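Local coordinates for protein predicted sugar phosphatases of the HAD superfamily (Cytophaga hutchinsonii, PDB 2HX1) that probably removes phosphate from phosphorylated sugars, working with a magnesium ion bound at its presumed active site, at residues A[9-14]-A[39-44]; A[88-93]-A[198-203]; A[148-153]-A[188-193]; A[241-246]-A[272-277]. All coordinates share one frame; numbering follows the deposited sequence.

Contact 1. Residues A[9-14]-A[39-44]; sequences SLLPKY and FDYLKA
Leu11 and Tyr41 run past one another in opposite directions, so the end of the leucine meets the ring obliquely. The branch that does the touching is Leu11 CD1, which lies 3.6 Å from Tyr41 CE2 and only slightly farther from its neighbour CD2. Tyr41 comes within reach because its CG is anti to the backbone N (chi1 -175°), which swings the ring out from helix 35-44 toward the short 3-10 turn carrying Leu11. The same Leu11 CD1 is shared with the next residue of the helix: Leu42 CD2 lies 4.1 Å from it, methyl to methyl. One methyl thus touches both an aromatic ring and an aliphatic branch, approached from two directions roughly at right angles, and the grip is purely apolar. Around it, Leu11 also rests on Ile17 and Ile282, while Leu42 reaches Phe19. Ile17 and Phe19 belong to strand 16-19, which ends just before the metal-binding Asp20. The arrangement is one of helix and N-terminal turn packing together over a central strand of a parallel sheet, as in the Rossmann-like core of HAD phosphatases.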
loop_
_atom_site.group_PDB
_atom_site.type_symbol
_atom_site.label_atom_id
_atom_site.label_comp_id
_atom_site.label_asym_id
_atom_site.label_seq_id
_atom_site.Cartn_x
_atom_site.Cartn_y
_atom_site.Cartn_z
ATOM N N SER A 9 26.008 26.923 16.370
ATOM C CA SER A 9 27.101 26.107 16.913
ATOM C C SER A 9 27.597 24.970 15.967
ATOM O O SER A 9 28.707 24.440 16.137
ATOM C CB SER A 9 26.699 25.481 18.245
ATOM O OG SER A 9 25.920 24.315 18.016
ATOM N N LEU A 10 26.761 24.564 15.020
ATOM C CA LEU A 10 27.145 23.528 14.057
ATOM C C LEU A 10 27.956 24.083 12.902
ATOM O O LEU A 10 28.753 23.360 12.325
ATOM C CB LEU A 10 25.910 22.781 13.478
ATOM C CG LEU A 10 24.835 22.283 14.439
ATOM C CD1 LEU A 10 23.635 21.768 13.646
ATOM C CD2 LEU A 10 25.384 21.218 15.384
ATOM N N LEU A 11 27.746 25.350 12.554
ATOM C CA LEU A 11 28.223 25.868 11.276
ATOM C C LEU A 11 29.733 25.754 11.004
ATOM O O LEU A 11 30.115 25.589 9.860
ATOM C CB LEU A 11 27.752 27.299 11.087
ATOM C CG LEU A 11 26.226 27.424 11.007
ATOM C CD1 LEU A 11 25.841 28.855 10.816
ATOM C CD2 LEU A 11 25.641 26.573 9.870
ATOM N N PRO A 12 30.591 25.874 12.042
ATOM C CA PRO A 12 32.037 25.698 11.881
ATOM C C PRO A 12 32.502 24.341 11.397
ATOM O O PRO A 12 33.631 24.249 10.906
ATOM C CB PRO A 12 32.583 25.906 13.303
ATOM C CG PRO A 12 31.568 26.789 13.975
ATOM C CD PRO A 12 30.254 26.276 13.424
ATOM N N LYS A 13 31.683 23.298 11.528
ATOM C CA LYS A 13 32.092 21.965 11.082
ATOM C C LYS A 13 32.045 21.828 9.564
ATOM O O LYS A 13 32.543 20.834 9.013
ATOM C CB LYS A 13 31.193 20.858 11.645
ATOM C CG LYS A 13 30.898 20.836 13.159
ATOM C CD LYS A 13 29.872 19.679 13.495
ATOM N N TYR A 14 31.443 22.807 8.881
ATOM C CA TYR A 14 30.980 22.590 7.504
ATOM C C TYR A 14 31.491 23.605 6.511
ATOM O O TYR A 14 31.588 24.773 6.817
ATOM C CB TYR A 14 29.449 22.557 7.495
ATOM C CG TYR A 14 28.940 21.452 8.378
ATOM C CD1 TYR A 14 29.127 20.134 8.025
ATOM C CD2 TYR A 14 28.305 21.730 9.580
ATOM C CE1 TYR A 14 28.685 19.113 8.833
ATOM C CE2 TYR A 14 27.866 20.720 10.405
ATOM C CZ TYR A 14 28.064 19.405 10.032
ATOM O OH TYR A 14 27.615 18.389 10.855
ATOM N N PHE A 39 21.584 34.394 6.770
ATOM C CA PHE A 39 22.273 34.631 5.500
ATOM C C PHE A 39 23.359 35.707 5.620
ATOM O O PHE A 39 24.440 35.582 5.063
ATOM C CB PHE A 39 21.236 34.902 4.393
ATOM C CG PHE A 39 20.474 33.676 4.018
ATOM C CD1 PHE A 39 21.098 32.673 3.304
ATOM C CD2 PHE A 39 19.174 33.477 4.461
ATOM C CE1 PHE A 39 20.420 31.504 2.974
ATOM C CE2 PHE A 39 18.502 32.310 4.143
ATOM C CZ PHE A 39 19.127 31.331 3.399
ATOM N N ASP A 40 23.067 36.754 6.366
ATOM C CA ASP A 40 24.096 37.713 6.757
ATOM C C ASP A 40 25.274 36.977 7.424
ATOM O O ASP A 40 26.447 37.194 7.099
ATOM C CB ASP A 40 23.491 38.724 7.724
ATOM C CG ASP A 40 22.488 39.657 7.041
ATOM O OD1 ASP A 40 22.615 39.853 5.807
ATOM O OD2 ASP A 40 21.575 40.180 7.729
ATOM N N TYR A 41 24.960 36.064 8.339
ATOM C CA TYR A 41 26.018 35.355 9.064
ATOM C C TYR A 41 26.908 34.566 8.116
ATOM O O TYR A 41 28.134 34.654 8.184
ATOM C CB TYR A 41 25.443 34.419 10.128
ATOM C CG TYR A 41 26.481 33.740 10.993
ATOM C CD1 TYR A 41 27.116 34.421 12.021
ATOM C CD2 TYR A 41 26.817 32.397 10.792
ATOM C CE1 TYR A 41 28.076 33.777 12.831
ATOM C CE2 TYR A 41 27.756 31.759 11.586
ATOM C CZ TYR A 41 28.381 32.453 12.606
ATOM O OH TYR A 41 29.315 31.813 13.394
ATOM N N LEU A 42 26.302 33.778 7.230
ATOM C CA LEU A 42 27.107 32.918 6.368
ATOM C C LEU A 42 28.015 33.765 5.452
ATOM O O LEU A 42 29.163 33.386 5.194
ATOM C CB LEU A 42 26.221 31.981 5.540
ATOM C CG LEU A 42 25.388 30.961 6.317
ATOM C CD1 LEU A 42 24.299 30.390 5.428
ATOM C CD2 LEU A 42 26.284 29.874 6.878
ATOM N N LYS A 43 27.491 34.881 4.948
ATOM C CA LYS A 43 28.305 35.806 4.141
ATOM C C LYS A 43 29.510 36.289 4.970
ATOM O O LYS A 43 30.670 36.003 4.636
ATOM C CB LYS A 43 27.490 37.004 3.655
ATOM C CG LYS A 43 28.341 38.026 2.863
ATOM C CD LYS A 43 27.494 38.789 1.845
ATOM C CE LYS A 43 26.430 39.656 2.512
ATOM N NZ LYS A 43 25.089 39.336 1.953
ATOM N N ALA A 44 29.230 36.958 6.080
ATOM C CA ALA A 44 30.303 37.432 6.968
ATOM C C ALA A 44 31.317 36.325 7.320
ATOM O O ALA A 44 32.494 36.599 7.504
ATOM C CB ALA A 44 29.720 38.082 8.250
#

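Contact 2. Residues A[88-93]-A[198-203]; sequences KEYIDL and RFIRFG. With EDO (1,2-ethanediol), chain M.
Tyr90 leaves helix 83-94 pointing at strand 199-202 and spends the first half of its length against Phe202. Its CB already touches the phenylalanine, 3.8 Å from Phe202 CZ. The next atom, Tyr90 CG, stays beside the same CZ at 3.7 Å, and Tyr90 CD2 comes nearest, 3.6 Å from Phe202 CZ. Phe202 takes this approach at its edge, near the plane of its ring, whereas the two ring planes stand at 53° with centroids 5.5 Å apart, an oblique pairing. The tyrosine CG is anti to its own N (chi1 -171°), an extended course that carries the ring along the strand, against its chain direction, from Phe202 to Ile200, where Tyr90 OH lies 3.9 Å from Ile200 CD1. Ile200 serves twice, for its other branch, CG2, covers one face of the Phe202 ring near the rim.

Strand 199-202 ends the five-stranded parallel sheet that probably forms the cap domain of this HAD protein. Ile200 and Phe202, alternate residues, face helix 83-94, while Phe199 and Arg201 turn to helix 184-195 behind. Ile165 of the adjoining strand touches both aromatic side chains.

Beyond the tyrosine lies the second subunit, whose Asn243 packs on Tyr90 and whose Lys244 is hydrogen-bonded to Arg201 O. An ethanediol, probably from the crystallisation liquor, bridges the same boundary: its O1 donates to Phe199 O at 2.7 Å, and it is also bonded to Thr269 O of the second subunit.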
loop_
_atom_site.group_PDB
_atom_site.type_symbol
_atom_site.label_atom_id
_atom_site.label_comp_id
_atom_site.label_asym_id
_atom_site.label_seq_id
_atom_site.Cartn_x
_atom_site.Cartn_y
_atom_site.Cartn_z
ATOM N N LYS A 88 13.517 19.289 -16.638
ATOM C CA LYS A 88 13.886 19.952 -17.869
ATOM C C LYS A 88 14.901 19.138 -18.647
ATOM O O LYS A 88 14.737 18.947 -19.845
ATOM C CB LYS A 88 14.479 21.340 -17.574
ATOM C CG LYS A 88 14.661 22.243 -18.793
ATOM C CD LYS A 88 14.512 23.723 -18.391
ATOM C CE LYS A 88 14.676 24.697 -19.576
ATOM N NZ LYS A 88 13.652 24.518 -20.646
ATOM N N GLU A 89 15.951 18.672 -17.970
ATOM C CA GLU A 89 16.995 17.889 -18.636
ATOM C C GLU A 89 16.473 16.552 -19.121
ATOM O O GLU A 89 16.938 16.040 -20.150
ATOM C CB GLU A 89 18.199 17.627 -17.714
ATOM C CG GLU A 89 18.992 18.889 -17.328
ATOM N N TYR A 90 15.521 15.979 -18.378
ATOM C CA TYR A 90 14.915 14.704 -18.750
ATOM C C TYR A 90 14.073 14.834 -20.002
ATOM O O TYR A 90 14.181 14.006 -20.892
ATOM C CB TYR A 90 14.075 14.121 -17.615
ATOM C CG TYR A 90 13.620 12.701 -17.881
ATOM C CD1 TYR A 90 12.472 12.437 -18.632
ATOM C CD2 TYR A 90 14.336 11.625 -17.385
ATOM C CE1 TYR A 90 12.046 11.125 -18.883
ATOM C CE2 TYR A 90 13.943 10.317 -17.659
ATOM C CZ TYR A 90 12.795 10.080 -18.401
ATOM O OH TYR A 90 12.383 8.793 -18.627
ATOM N N ILE A 91 13.257 15.887 -20.074
ATOM C CA ILE A 91 12.468 16.181 -21.260
ATOM C C ILE A 91 13.347 16.419 -22.472
ATOM O O ILE A 91 13.110 15.841 -23.533
ATOM C CB ILE A 91 11.560 17.399 -21.031
ATOM C CG1 ILE A 91 10.456 17.035 -20.034
ATOM C CG2 ILE A 91 10.922 17.861 -22.344
ATOM C CD1 ILE A 91 9.695 18.248 -19.540
ATOM N N ASP A 92 14.349 17.277 -22.338
ATOM C CA ASP A 92 15.215 17.607 -23.456
ATOM C C ASP A 92 15.869 16.338 -24.009
ATOM O O ASP A 92 16.019 16.149 -25.219
ATOM C CB ASP A 92 16.322 18.556 -23.029
ATOM C CG ASP A 92 17.391 18.763 -24.134
ATOM O OD1 ASP A 92 17.056 19.327 -25.213
ATOM O OD2 ASP A 92 18.560 18.354 -23.909
ATOM N N LEU A 93 16.281 15.471 -23.104
ATOM C CA LEU A 93 16.985 14.290 -23.497
ATOM C C LEU A 93 16.056 13.204 -24.000
ATOM O O LEU A 93 16.372 12.547 -25.001
ATOM C CB LEU A 93 17.780 13.730 -22.335
ATOM C CG LEU A 93 18.183 12.274 -22.516
ATOM C CD1 LEU A 93 19.108 12.122 -23.754
ATOM C CD2 LEU A 93 18.846 11.791 -21.248
ATOM N N ARG A 198 3.277 4.962 -11.149
ATOM C CA ARG A 198 3.260 5.370 -12.544
ATOM C C ARG A 198 4.064 6.648 -12.809
ATOM O O ARG A 198 4.388 6.918 -13.971
ATOM C CB ARG A 198 1.789 5.533 -13.003
ATOM C CG ARG A 198 1.579 6.004 -14.481
ATOM C CD ARG A 198 1.845 4.897 -15.459
ATOM N NE ARG A 198 1.462 5.227 -16.834
ATOM C CZ ARG A 198 2.197 5.954 -17.664
ATOM N NH1 ARG A 198 3.336 6.469 -17.260
ATOM N NH2 ARG A 198 1.769 6.181 -18.904
ATOM N N PHE A 199 4.361 7.433 -11.757
ATOM C CA PHE A 199 5.139 8.662 -11.900
ATOM C C PHE A 199 6.607 8.438 -11.628
ATOM O O PHE A 199 6.985 7.740 -10.689
ATOM C CB PHE A 199 4.600 9.794 -11.026
ATOM C CG PHE A 199 3.353 10.394 -11.566
ATOM C CD1 PHE A 199 2.138 9.734 -11.424
ATOM C CD2 PHE A 199 3.387 11.575 -12.253
ATOM C CE1 PHE A 199 0.971 10.264 -11.956
ATOM C CE2 PHE A 199 2.221 12.117 -12.817
ATOM C CZ PHE A 199 1.019 11.470 -12.663
ATOM N N ILE A 200 7.412 8.978 -12.533
ATOM C CA ILE A 200 8.824 9.232 -12.284
ATOM C C ILE A 200 8.870 10.452 -11.386
ATOM O O ILE A 200 8.352 11.528 -11.743
ATOM C CB ILE A 200 9.608 9.574 -13.570
ATOM C CG1 ILE A 200 9.554 8.416 -14.595
ATOM C CG2 ILE A 200 11.079 9.868 -13.200
ATOM C CD1 ILE A 200 9.481 8.847 -16.058
ATOM N N ARG A 201 9.462 10.283 -10.216
ATOM C CA ARG A 201 9.568 11.356 -9.242
ATOM C C ARG A 201 11.007 11.873 -9.131
ATOM O O ARG A 201 11.916 11.099 -8.931
ATOM C CB ARG A 201 9.097 10.826 -7.891
ATOM C CG ARG A 201 7.550 10.726 -7.814
ATOM C CD ARG A 201 7.083 9.979 -6.602
ATOM N NE ARG A 201 5.619 9.925 -6.562
ATOM C CZ ARG A 201 4.830 10.769 -5.896
ATOM N NH1 ARG A 201 5.337 11.774 -5.181
ATOM N NH2 ARG A 201 3.507 10.605 -5.941
ATOM N N PHE A 202 11.194 13.181 -9.256
ATOM C CA PHE A 202 12.525 13.796 -9.200
ATOM C C PHE A 202 12.654 14.598 -7.939
ATOM O O PHE A 202 11.681 15.227 -7.477
ATOM C CB PHE A 202 12.757 14.718 -10.399
ATOM C CG PHE A 202 12.897 13.979 -11.734
ATOM C CD1 PHE A 202 13.817 12.950 -11.884
ATOM C CD2 PHE A 202 12.137 14.348 -12.825
ATOM C CE1 PHE A 202 13.977 12.293 -13.109
ATOM C CE2 PHE A 202 12.291 13.699 -14.052
ATOM C CZ PHE A 202 13.208 12.673 -14.182
ATOM N N GLY A 203 13.856 14.563 -7.382
ATOM C CA GLY A 203 14.195 15.372 -6.228
ATOM C C GLY A 203 14.464 14.505 -5.039
ATOM O O GLY A 203 14.429 13.270 -5.126
HETATM C C1 EDO M . 7.987 4.328 -11.714
HETATM O O1 EDO M . 8.113 5.305 -10.669
HETATM C C2 EDO M . 7.375 4.971 -12.953
HETATM O O2 EDO M . 6.350 4.122 -13.470
#

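Contact 3. Residues A[148-153]-A[188-193]; sequences HDLNKT and ATMIES
Flat groups play no part where Leu150 and Thr153 meet Met190 and Ile191: there is neither face nor edge to cover, and methyl groups do all the touching. Leu150 divides its two branches between two partners. CD1 lies 4.0 Å from the terminal CE of Met190, a selenomethionine, and CD2 lies 4.3 Å from Ile191 CD1. The Met190 chain runs straight to SE and then bends (chi3 -19°), bringing CE up to the leucine. Thr153 crosses Ile191 at about a right angle, with its CG2 4.0 Å from Ile191 CD1, while its hydroxyl turns back into its own helix and OG1 donates to Asp149 O at 2.7 Å. That carbonyl also accepts the Thr153 amide. A serine at Thr153 would lack the CG2 methyl and would probably leave a gap beside Ile191 CD1.

The helix axes approach to 11.0 Å and cross at -53°. Helix 146-159 is the link of a beta-alpha-beta crossover, and with helix 184-195 it covers one side of the probable cap sheet, where Leu103, Leu136 and Leu138 lie below. Met190 also packs on Ile194 of the third subunit. Since the hydroxyl of Thr153 is spent within its own helix, what passes between 148-153 and 188-193 is methyl contact alone, dependent on shape and the exclusion of water and not on directed bonds.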
loop_
_atom_site.group_PDB
_atom_site.type_symbol
_atom_site.label_atom_id
_atom_site.label_comp_id
_atom_site.label_asym_id
_atom_site.label_seq_id
_atom_site.Cartn_x
_atom_site.Cartn_y
_atom_site.Cartn_z
ATOM N N HIS A 148 -12.488 17.738 -14.361
ATOM C CA HIS A 148 -12.221 17.565 -15.785
ATOM C C HIS A 148 -10.880 16.912 -16.074
ATOM O O HIS A 148 -10.779 15.898 -16.769
ATOM C CB HIS A 148 -12.312 18.910 -16.516
ATOM C CG HIS A 148 -13.700 19.465 -16.579
ATOM N ND1 HIS A 148 -13.958 20.807 -16.782
ATOM C CD2 HIS A 148 -14.907 18.859 -16.455
ATOM C CE1 HIS A 148 -15.266 21.001 -16.774
ATOM N NE2 HIS A 148 -15.865 19.838 -16.566
ATOM N N ASP A 149 -9.833 17.462 -15.484
ATOM C CA ASP A 149 -8.463 17.140 -15.916
ATOM C C ASP A 149 -7.773 16.026 -15.174
ATOM O O ASP A 149 -6.849 15.431 -15.714
ATOM C CB ASP A 149 -7.645 18.419 -15.931
ATOM C CG ASP A 149 -8.180 19.411 -16.953
ATOM O OD1 ASP A 149 -9.019 18.974 -17.786
ATOM O OD2 ASP A 149 -7.764 20.594 -16.949
ATOM N N LEU A 150 -8.214 15.695 -13.963
ATOM C CA LEU A 150 -7.762 14.447 -13.334
ATOM C C LEU A 150 -8.319 13.228 -14.054
ATOM O O LEU A 150 -7.610 12.236 -14.287
ATOM C CB LEU A 150 -8.152 14.379 -11.857
ATOM C CG LEU A 150 -7.432 15.476 -11.063
ATOM C CD1 LEU A 150 -7.743 15.364 -9.615
ATOM C CD2 LEU A 150 -5.901 15.456 -11.310
ATOM N N ASN A 151 -9.608 13.293 -14.366
ATOM C CA ASN A 151 -10.218 12.323 -15.261
ATOM C C ASN A 151 -9.510 12.244 -16.595
ATOM O O ASN A 151 -9.162 11.135 -17.034
ATOM C CB ASN A 151 -11.707 12.585 -15.437
ATOM C CG ASN A 151 -12.533 11.968 -14.335
ATOM O OD1 ASN A 151 -12.561 10.739 -14.192
ATOM N ND2 ASN A 151 -13.239 12.805 -13.565
ATOM N N LYS A 152 -9.249 13.381 -17.241
ATOM C CA LYS A 152 -8.537 13.331 -18.542
ATOM C C LYS A 152 -7.124 12.746 -18.394
ATOM O O LYS A 152 -6.665 12.065 -19.274
ATOM C CB LYS A 152 -8.410 14.722 -19.200
ATOM C CG LYS A 152 -9.631 15.203 -19.978
ATOM C CD LYS A 152 -9.342 16.532 -20.760
ATOM C CE LYS A 152 -9.929 16.486 -22.198
ATOM N NZ LYS A 152 -10.109 17.823 -22.881
ATOM N N THR A 153 -6.436 13.023 -17.284
ATOM C CA THR A 153 -5.078 12.490 -17.069
ATOM C C THR A 153 -5.096 10.974 -16.883
ATOM O O THR A 153 -4.267 10.245 -17.447
ATOM C CB THR A 153 -4.419 13.144 -15.849
ATOM O OG1 THR A 153 -4.323 14.542 -16.093
ATOM C CG2 THR A 153 -3.008 12.585 -15.586
ATOM N N ALA A 188 -0.264 13.649 -7.762
ATOM C CA ALA A 188 0.310 12.448 -8.361
ATOM C C ALA A 188 -0.055 11.243 -7.512
ATOM O O ALA A 188 -0.469 10.228 -8.048
ATOM C CB ALA A 188 1.848 12.587 -8.499
ATOM N N THR A 189 0.099 11.359 -6.188
ATOM C CA THR A 189 -0.226 10.270 -5.272
ATOM C C THR A 189 -1.677 9.794 -5.462
ATOM O O THR A 189 -1.954 8.585 -5.453
ATOM C CB THR A 189 0.022 10.695 -3.799
ATOM O OG1 THR A 189 1.426 10.914 -3.592
ATOM C CG2 THR A 189 -0.466 9.635 -2.832
HETATM N N MSE A 190 -2.592 10.755 -5.625
HETATM C CA MSE A 190 -4.013 10.467 -5.819
HETATM C C MSE A 190 -4.249 9.770 -7.116
HETATM O O MSE A 190 -5.031 8.833 -7.184
HETATM C CB MSE A 190 -4.800 11.760 -5.834
HETATM C CG MSE A 190 -4.905 12.383 -4.464
HETATM SE SE MSE A 190 -5.865 14.084 -4.461
HETATM C CE MSE A 190 -5.848 14.666 -6.212
ATOM N N ILE A 191 -3.613 10.258 -8.177
ATOM C CA ILE A 191 -3.704 9.602 -9.472
ATOM C C ILE A 191 -3.200 8.159 -9.365
ATOM O O ILE A 191 -3.823 7.198 -9.854
ATOM C CB ILE A 191 -2.903 10.362 -10.524
ATOM C CG1 ILE A 191 -3.554 11.738 -10.815
ATOM C CG2 ILE A 191 -2.831 9.536 -11.820
ATOM C CD1 ILE A 191 -2.602 12.737 -11.584
ATOM N N GLU A 192 -2.057 8.005 -8.712
ATOM C CA GLU A 192 -1.461 6.703 -8.535
ATOM C C GLU A 192 -2.300 5.729 -7.685
ATOM O O GLU A 192 -2.175 4.512 -7.820
ATOM C CB GLU A 192 -0.054 6.871 -7.968
ATOM C CG GLU A 192 0.913 7.481 -8.975
ATOM C CD GLU A 192 2.345 7.574 -8.434
ATOM O OE1 GLU A 192 2.534 8.032 -7.287
ATOM O OE2 GLU A 192 3.275 7.172 -9.166
ATOM N N SER A 193 -3.173 6.256 -6.839
ATOM C CA SER A 193 -4.097 5.390 -6.072
ATOM C C SER A 193 -5.141 4.722 -6.976
ATOM O O SER A 193 -5.663 3.688 -6.629
ATOM C CB SER A 193 -4.770 6.172 -4.927
ATOM O OG SER A 193 -5.770 7.059 -5.413
#

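Contact 4. Residues A[241-246]-A[272-277]; sequences GGNKFG and VPTHIC
Asn243 reaches across to the backbone of Val272, and one hydrogen bond carries the contact: Asn243 ND2 donates to Val272 O at 2.7 Å. The bond is short but somewhat bent, with an N-H...O angle of 148°. The nitrogen stands above the carbonyl plane, 41° out of it, while the oxygen is tilted slightly out of the amide plane. With CG anti to the carbonyl carbon (chi1 -82°), the amide projects from helix 235-245 into the turn that leads to strand 275-277. Thr274 flanks it more loosely; its OG1 is 4.4 Å from Asn243 OD1 and is bonded instead to the amide N of Thr249.

In the next shell the other end of the amide is settled. Asn243 OD1 is hydrogen-bonded to the hydroxyl of Thr249, on strand 248-252, and to Lys94 NZ of the second subunit. The asparagine occupies the last turn of a helix closed by a Schellman motif, in which Gly246, at positive phi, returns its N to Asn243 O at 3.0 Å. This helix begins just after the magnesium ligand Asp233, and the strands that follow it complete one edge of the core sheet.

A leucine replacing Asn243 would strip away both polar ends and would probably leave Val272 O without its donor, and the Thr249 hydroxyl and the neighbouring subunit's Lys94 without their acceptor. Because nitrogen and oxygen face partners of opposite kind, the amide is probably held in this one orientation, and a neutral group links helix, turn and subunit boundary at once.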
loop_
_atom_site.group_PDB
_atom_site.type_symbol
_atom_site.label_atom_id
_atom_site.label_comp_id
_atom_site.label_asym_id
_atom_site.label_seq_id
_atom_site.Cartn_x
_atom_site.Cartn_y
_atom_site.Cartn_z
ATOM N N GLY A 241 17.405 11.581 2.369
ATOM C CA GLY A 241 18.130 11.913 1.151
ATOM C C GLY A 241 19.566 12.279 1.429
ATOM O O GLY A 241 20.474 11.705 0.851
ATOM N N GLY A 242 19.779 13.228 2.341
ATOM C CA GLY A 242 21.135 13.642 2.743
ATOM C C GLY A 242 21.970 12.502 3.312
ATOM O O GLY A 242 23.121 12.310 2.938
ATOM N N ASN A 243 21.397 11.751 4.235
ATOM C CA ASN A 243 22.124 10.647 4.871
ATOM C C ASN A 243 22.625 9.594 3.858
ATOM O O ASN A 243 23.796 9.191 3.857
ATOM C CB ASN A 243 21.199 9.993 5.894
ATOM C CG ASN A 243 21.170 10.723 7.212
ATOM O OD1 ASN A 243 21.979 11.606 7.464
ATOM N ND2 ASN A 243 20.248 10.320 8.084
ATOM N N LYS A 244 21.732 9.177 2.970
ATOM C CA LYS A 244 22.090 8.196 1.959
ATOM C C LYS A 244 23.240 8.667 1.075
ATOM O O LYS A 244 24.050 7.865 0.654
ATOM C CB LYS A 244 20.875 7.855 1.091
ATOM C CG LYS A 244 19.803 7.096 1.772
ATOM C CD LYS A 244 18.659 6.748 0.799
ATOM C CE LYS A 244 19.057 5.624 -0.209
ATOM N NZ LYS A 244 17.876 5.230 -1.067
ATOM N N PHE A 245 23.293 9.966 0.789
ATOM C CA PHE A 245 24.344 10.522 -0.053
ATOM C C PHE A 245 25.648 10.735 0.699
ATOM O O PHE A 245 26.660 10.992 0.075
ATOM C CB PHE A 245 23.910 11.859 -0.640
ATOM C CG PHE A 245 24.813 12.365 -1.716
ATOM C CD1 PHE A 245 24.923 11.674 -2.919
ATOM C CD2 PHE A 245 25.538 13.518 -1.558
ATOM C CE1 PHE A 245 25.759 12.127 -3.923
ATOM C CE2 PHE A 245 26.392 13.986 -2.571
ATOM C CZ PHE A 245 26.487 13.300 -3.756
ATOM N N GLY A 246 25.637 10.642 2.019
ATOM C CA GLY A 246 26.848 10.838 2.818
ATOM C C GLY A 246 26.938 12.199 3.480
ATOM O O GLY A 246 27.905 12.484 4.194
ATOM N N VAL A 272 17.704 8.744 11.140
ATOM C CA VAL A 272 18.387 9.476 12.202
ATOM C C VAL A 272 19.166 10.674 11.660
ATOM O O VAL A 272 20.046 10.530 10.812
ATOM C CB VAL A 272 19.311 8.506 12.988
ATOM C CG1 VAL A 272 19.910 9.185 14.213
ATOM C CG2 VAL A 272 18.510 7.297 13.402
ATOM N N PRO A 273 18.848 11.881 12.159
ATOM C CA PRO A 273 19.648 13.031 11.744
ATOM C C PRO A 273 20.956 13.140 12.539
ATOM O O PRO A 273 20.997 12.751 13.711
ATOM C CB PRO A 273 18.724 14.224 12.032
ATOM C CG PRO A 273 17.712 13.744 12.978
ATOM C CD PRO A 273 17.798 12.254 13.111
ATOM N N THR A 274 22.007 13.664 11.903
ATOM C CA THR A 274 23.263 13.951 12.603
ATOM C C THR A 274 22.961 14.873 13.795
ATOM O O THR A 274 23.438 14.633 14.905
ATOM C CB THR A 274 24.343 14.582 11.688
ATOM O OG1 THR A 274 24.290 14.003 10.360
ATOM C CG2 THR A 274 25.767 14.409 12.307
ATOM N N HIS A 275 22.123 15.894 13.571
ATOM C CA HIS A 275 21.835 16.892 14.587
ATOM C C HIS A 275 20.359 17.284 14.557
ATOM O O HIS A 275 19.691 17.133 13.530
ATOM C CB HIS A 275 22.633 18.162 14.324
ATOM C CG HIS A 275 24.103 17.962 14.233
ATOM N ND1 HIS A 275 24.873 17.598 15.314
ATOM C CD2 HIS A 275 24.951 18.078 13.182
ATOM C CE1 HIS A 275 26.137 17.488 14.926
ATOM N NE2 HIS A 275 26.208 17.775 13.636
ATOM N N ILE A 276 19.868 17.781 15.690
ATOM C CA ILE A 276 18.520 18.311 15.785
ATOM C C ILE A 276 18.652 19.726 16.294
ATOM O O ILE A 276 19.436 19.966 17.211
ATOM C CB ILE A 276 17.588 17.464 16.678
ATOM C CG1 ILE A 276 17.581 16.014 16.174
ATOM C CG2 ILE A 276 16.143 18.079 16.669
ATOM C CD1 ILE A 276 16.872 15.002 17.064
ATOM N N CYS A 277 17.965 20.659 15.628
ATOM C CA CYS A 277 17.993 22.079 15.992
ATOM C C CYS A 277 16.569 22.594 16.022
ATOM O O CYS A 277 15.712 22.106 15.294
ATOM C CB CYS A 277 18.758 22.907 14.958
ATOM S SG CYS A 277 20.429 22.383 14.567
#

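The four contacts fall into two pairs, one per domain of the HAD fold. Contacts 1 and 4, with centres 18 Å apart, both involve the six-stranded core sheet, contact 1 packing over strand 16-19 and contact 4 including the outermost strand 275-277; they touch directly, Tyr14 OH lying 3.2 Å from His275 NE2. Contacts 2 and 3, also 18 Å apart, share the five-stranded sheet of the probable cap and meet where Glu192 OE2 lies 2.8 Å from Phe199 N. Contact 1 closes first along the chain; contact 3 nests in the loop closed by contact 2; contact 4 comes last, so in sequence the cap is inserted within the core. Contacts 2 and 4 both border the second subunit.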